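Local coordinates for protein acyl-coenzyme A thioesterase PaaI (Escherichia coli, PDB 2FS2) that hydrolyses ring-hydroxylated phenylacetyl-CoA thioesters in phenylacetate degradation, working as a homotetramer of hot-dog-fold subunits, at residues L60-T63 / A64-Y67; A68-Q72 / G73-V77. All coordinates share one frame; numbering follows the deposited sequence.

Contact 1: residues L60-T63 / A64-Y67; sequences LADT and AFAY
Ala64, Phe65 and Ala66 each give their backbone N-H to the carbonyl four residues back, on Leu60, Ala61 and Asp62, in the regular i to i+4 pattern of helix 54-70. This is the central helix of the hot-dog fold, the sausage round which the antiparallel sheet curls. The bond from Phe65 N to Ala61 O is 2.9 Å long. Leu60, Ala61 and Ala64 turn into the sheet: Leu60 and Ala64 meet strands 34-40 and 94-101, while Ala61 packs on Ile113 and Ile115. On another side of the helix, Thr63 and Tyr67 run alongside each other in the same direction, one turn apart. The methyl CG2 of Thr63 lies 3.6 Å from CE1 of the Tyr67 ring, placed there by CG2 standing anti to the backbone N, which leaves OG1 (chi1 -62°) to bond to the carbonyl of Ser59. The tyrosine ring continues among Ala10, Met13 and Tyr14 of helix 2-15, and its hydroxyl is hydrogen-bonded to Asp17 OD2. An alanine in place of Tyr67 would probably open a gap between the two helices, take away the ring beside the Thr63 methyl and leave the Asp17 carboxylate without this partner. Asp62 and Phe65 meet differently, their carboxylate and ring planes 41° apart. Asp62, which also packs on Gly54 of the second subunit, swings its carboxylate anti to the backbone N (chi1 -175°), and this sets OD1 at the edge of the Phe65 ring, near its plane, 3.8 Å from CD2.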
loop_
_atom_site.group_PDB
_atom_site.type_symbol
_atom_site.label_atom_id
_atom_site.label_comp_id
_atom_site.label_asym_id
_atom_site.label_seq_id
_atom_site.Cartn_x
_atom_site.Cartn_y
_atom_site.Cartn_z
ATOM N N LEU B 60 -3.485 -17.303 3.102
ATOM C CA LEU B 60 -2.676 -17.707 4.159
ATOM C C LEU B 60 -2.270 -16.514 5.026
ATOM O O LEU B 60 -2.177 -16.632 6.246
ATOM C CB LEU B 60 -1.418 -18.404 3.589
ATOM C CG LEU B 60 -0.303 -18.814 4.569
ATOM C CD1 LEU B 60 -0.830 -19.837 5.634
ATOM C CD2 LEU B 60 0.862 -19.475 3.785
ATOM N N ALA B 61 -1.919 -15.381 4.380
ATOM C CA ALA B 61 -1.463 -14.228 5.135
ATOM C C ALA B 61 -2.636 -13.663 5.981
ATOM O O ALA B 61 -2.455 -13.259 7.117
ATOM C CB ALA B 61 -0.859 -13.120 4.166
ATOM N N ASP B 62 -3.819 -13.748 5.455
ATOM C CA ASP B 62 -5.009 -13.122 5.985
ATOM C C ASP B 62 -5.465 -13.984 7.108
ATOM O O ASP B 62 -6.073 -13.506 8.059
ATOM C CB ASP B 62 -6.075 -13.139 4.872
ATOM C CG ASP B 62 -7.377 -12.396 5.247
ATOM O OD1 ASP B 62 -7.343 -11.386 6.036
ATOM O OD2 ASP B 62 -8.488 -12.717 4.759
ATOM N N THR B 63 -5.147 -15.271 7.036
ATOM C CA THR B 63 -5.446 -16.133 8.164
ATOM C C THR B 63 -4.516 -15.853 9.356
ATOM O O THR B 63 -4.990 -15.814 10.508
ATOM C CB THR B 63 -5.314 -17.604 7.732
ATOM O OG1 THR B 63 -6.264 -17.880 6.701
ATOM C CG2 THR B 63 -5.735 -18.517 8.809
ATOM N N ALA B 64 -3.182 -15.735 9.162
ATOM C CA ALA B 64 -2.339 -15.396 10.274
ATOM C C ALA B 64 -2.755 -14.025 10.809
ATOM O O ALA B 64 -2.718 -13.760 11.991
ATOM C CB ALA B 64 -0.774 -15.333 9.840
ATOM N N PHE B 65 -3.078 -13.131 9.899
ATOM C CA PHE B 65 -3.550 -11.823 10.322
ATOM C C PHE B 65 -4.881 -11.869 11.246
ATOM O O PHE B 65 -4.947 -11.188 12.271
ATOM C CB PHE B 65 -3.780 -11.047 9.023
ATOM C CG PHE B 65 -4.343 -9.684 9.218
ATOM C CD1 PHE B 65 -3.913 -8.878 10.234
ATOM C CD2 PHE B 65 -5.202 -9.161 8.297
ATOM C CE1 PHE B 65 -4.484 -7.549 10.432
ATOM C CE2 PHE B 65 -5.712 -7.801 8.463
ATOM C CZ PHE B 65 -5.372 -7.059 9.574
ATOM N N ALA B 66 -5.920 -12.576 10.802
ATOM C CA ALA B 66 -7.165 -12.731 11.556
ATOM C C ALA B 66 -6.818 -13.310 12.931
ATOM O O ALA B 66 -7.324 -12.813 13.950
ATOM C CB ALA B 66 -8.246 -13.666 10.779
ATOM N N TYR B 67 -5.894 -14.295 13.003
ATOM C CA TYR B 67 -5.591 -14.888 14.311
ATOM C C TYR B 67 -4.896 -13.906 15.238
ATOM O O TYR B 67 -5.289 -13.747 16.392
ATOM C CB TYR B 67 -4.843 -16.261 14.170
ATOM C CG TYR B 67 -5.863 -17.288 13.722
ATOM C CD1 TYR B 67 -6.289 -17.353 12.425
ATOM C CD2 TYR B 67 -6.506 -18.091 14.648
ATOM C CE1 TYR B 67 -7.277 -18.237 12.020
ATOM C CE2 TYR B 67 -7.494 -19.016 14.271
ATOM C CZ TYR B 67 -7.875 -19.096 12.943
ATOM O OH TYR B 67 -8.881 -19.987 12.594
#

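Contact 2: residues A68-Q72 / G73-V77; sequences ACNSQ and GLAAV
ND2 of Asn70 is gripped by two carbonyls, Ala76 O at 3.1 Å and Ala66 O one turn back in the helix, so both partners help fix the rotation of the amide. From the same group, OD1 accepts the backbone N-H of Ala76, with Ala76 N 2.9 Å away. The Asn70 amide thus docks on both polar atoms of one strand residue, joining the C-terminal part of the central hot-dog helix, 54-70, to the first part of the strand that follows. The two bonds to Ala76 differ in quality: the one into OD1 is bent (132° at the hydrogen), whereas the ND2 bond is straighter at 160° and its acceptor lies close to the amide plane. Between helix and strand, a type I beta turn runs from Asn70 to Gly73, closed by Gly73 N on Asn70 O, the donor lying above the carbonyl plane. Gly73 has positive phi, and a side chain there would collide with the carbonyl O of Gln72. Inside the loop a water bridges Leu74 O and Cys69 O. Gln72, bent at chi2, brings NE2 back to Cys69 O in a weak bond, while OE1 goes to Tyr111 OH. Cys69 SG rests 4.1 Å from the CB of Ala76, the residue that the Asn70 amide holds.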
loop_
_atom_site.group_PDB
_atom_site.type_symbol
_atom_site.label_atom_id
_atom_site.label_comp_id
_atom_site.label_asym_id
_atom_site.label_seq_id
_atom_site.Cartn_x
_atom_site.Cartn_y
_atom_site.Cartn_z
ATOM N N ALA B 68 -3.867 -13.231 14.734
ATOM C CA ALA B 68 -3.123 -12.330 15.531
ATOM C C ALA B 68 -4.050 -11.164 16.004
ATOM O O ALA B 68 -3.992 -10.784 17.162
ATOM C CB ALA B 68 -1.897 -11.763 14.708
ATOM N N CYS B 69 -4.887 -10.607 15.130
ATOM C CA CYS B 69 -5.640 -9.454 15.564
ATOM C C CYS B 69 -6.938 -9.795 16.324
ATOM O O CYS B 69 -7.661 -8.876 16.794
ATOM C CB CYS B 69 -5.979 -8.526 14.416
ATOM S SG CYS B 69 -7.272 -8.993 13.294
ATOM N N ASN B 70 -7.230 -11.084 16.430
ATOM C CA ASN B 70 -8.409 -11.512 17.204
ATOM C C ASN B 70 -8.007 -12.135 18.484
ATOM O O ASN B 70 -8.858 -12.472 19.318
ATOM C CB ASN B 70 -9.322 -12.417 16.374
ATOM C CG ASN B 70 -10.222 -11.565 15.441
ATOM O OD1 ASN B 70 -11.199 -10.978 15.890
ATOM N ND2 ASN B 70 -9.840 -11.441 14.164
ATOM N N SER B 71 -6.712 -12.193 18.700
ATOM C CA SER B 71 -6.131 -12.962 19.789
ATOM C C SER B 71 -6.357 -12.350 21.135
ATOM O O SER B 71 -6.175 -13.062 22.089
ATOM C CB SER B 71 -4.615 -13.065 19.628
ATOM O OG SER B 71 -4.046 -11.797 19.785
ATOM N N GLN B 72 -6.638 -11.029 21.196
ATOM C CA GLN B 72 -6.891 -10.340 22.442
ATOM C C GLN B 72 -8.346 -10.578 22.866
ATOM O O GLN B 72 -8.735 -10.177 23.936
ATOM C CB GLN B 72 -6.603 -8.803 22.367
ATOM C CG GLN B 72 -5.267 -8.267 21.696
ATOM C CD GLN B 72 -5.194 -8.446 20.056
ATOM O OE1 GLN B 72 -4.125 -8.201 19.479
ATOM N NE2 GLN B 72 -6.311 -8.905 19.375
ATOM N N GLY B 73 -9.163 -11.234 22.062
ATOM C CA GLY B 73 -10.549 -11.459 22.418
ATOM C C GLY B 73 -11.568 -10.479 21.874
ATOM O O GLY B 73 -12.729 -10.629 22.176
ATOM N N LEU B 74 -11.157 -9.465 21.094
ATOM C CA LEU B 74 -12.057 -8.480 20.478
ATOM C C LEU B 74 -12.218 -8.705 18.981
ATOM O O LEU B 74 -11.251 -8.587 18.259
ATOM C CB LEU B 74 -11.463 -7.079 20.642
ATOM C CG LEU B 74 -11.544 -6.873 22.159
ATOM C CD1 LEU B 74 -10.529 -5.839 22.649
ATOM C CD2 LEU B 74 -13.017 -6.634 22.643
ATOM N N ALA B 75 -13.429 -9.009 18.533
ATOM C CA ALA B 75 -13.684 -9.286 17.147
ATOM C C ALA B 75 -13.096 -8.086 16.269
ATOM O O ALA B 75 -13.339 -6.898 16.588
ATOM C CB ALA B 75 -15.222 -9.428 16.923
ATOM N N ALA B 76 -12.377 -8.412 15.202
ATOM C CA ALA B 76 -11.742 -7.391 14.382
ATOM C C ALA B 76 -11.608 -7.978 13.000
ATOM O O ALA B 76 -11.514 -9.214 12.852
ATOM C CB ALA B 76 -10.418 -6.998 14.928
ATOM N N VAL B 77 -11.664 -7.092 11.997
ATOM C CA VAL B 77 -11.623 -7.429 10.570
ATOM C C VAL B 77 -10.573 -6.508 9.852
ATOM O O VAL B 77 -10.152 -5.482 10.400
ATOM C CB VAL B 77 -13.006 -7.198 9.876
ATOM C CG1 VAL B 77 -14.102 -8.020 10.565
ATOM C CG2 VAL B 77 -13.386 -5.701 9.740
HETATM O O HOH W 1 -8.909 -8.222 19.244
#

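How the contacts relate
The two contacts follow in series along the chain, with centres 11 Å apart, and both draw on helix 54-70. Contact 1 lies deep in the subunit, its centre about 2 Å from that of the chain; contact 2 sits about 12 Å from it, where the helix gives way to strand 76-85. The helix runs unbroken from one contact into the other, and the Asn70 amide adds a side-chain bond to Ala66 O. Helix 2-15 and strand 108-116 also touch both, with Met13 meeting Tyr67 and Asn70. Contact 1 further approaches the second subunit through Asp62, whereas contact 2 enters the sheet on strand 76-85, which pairs with strand 122-132 (Val77 with His131).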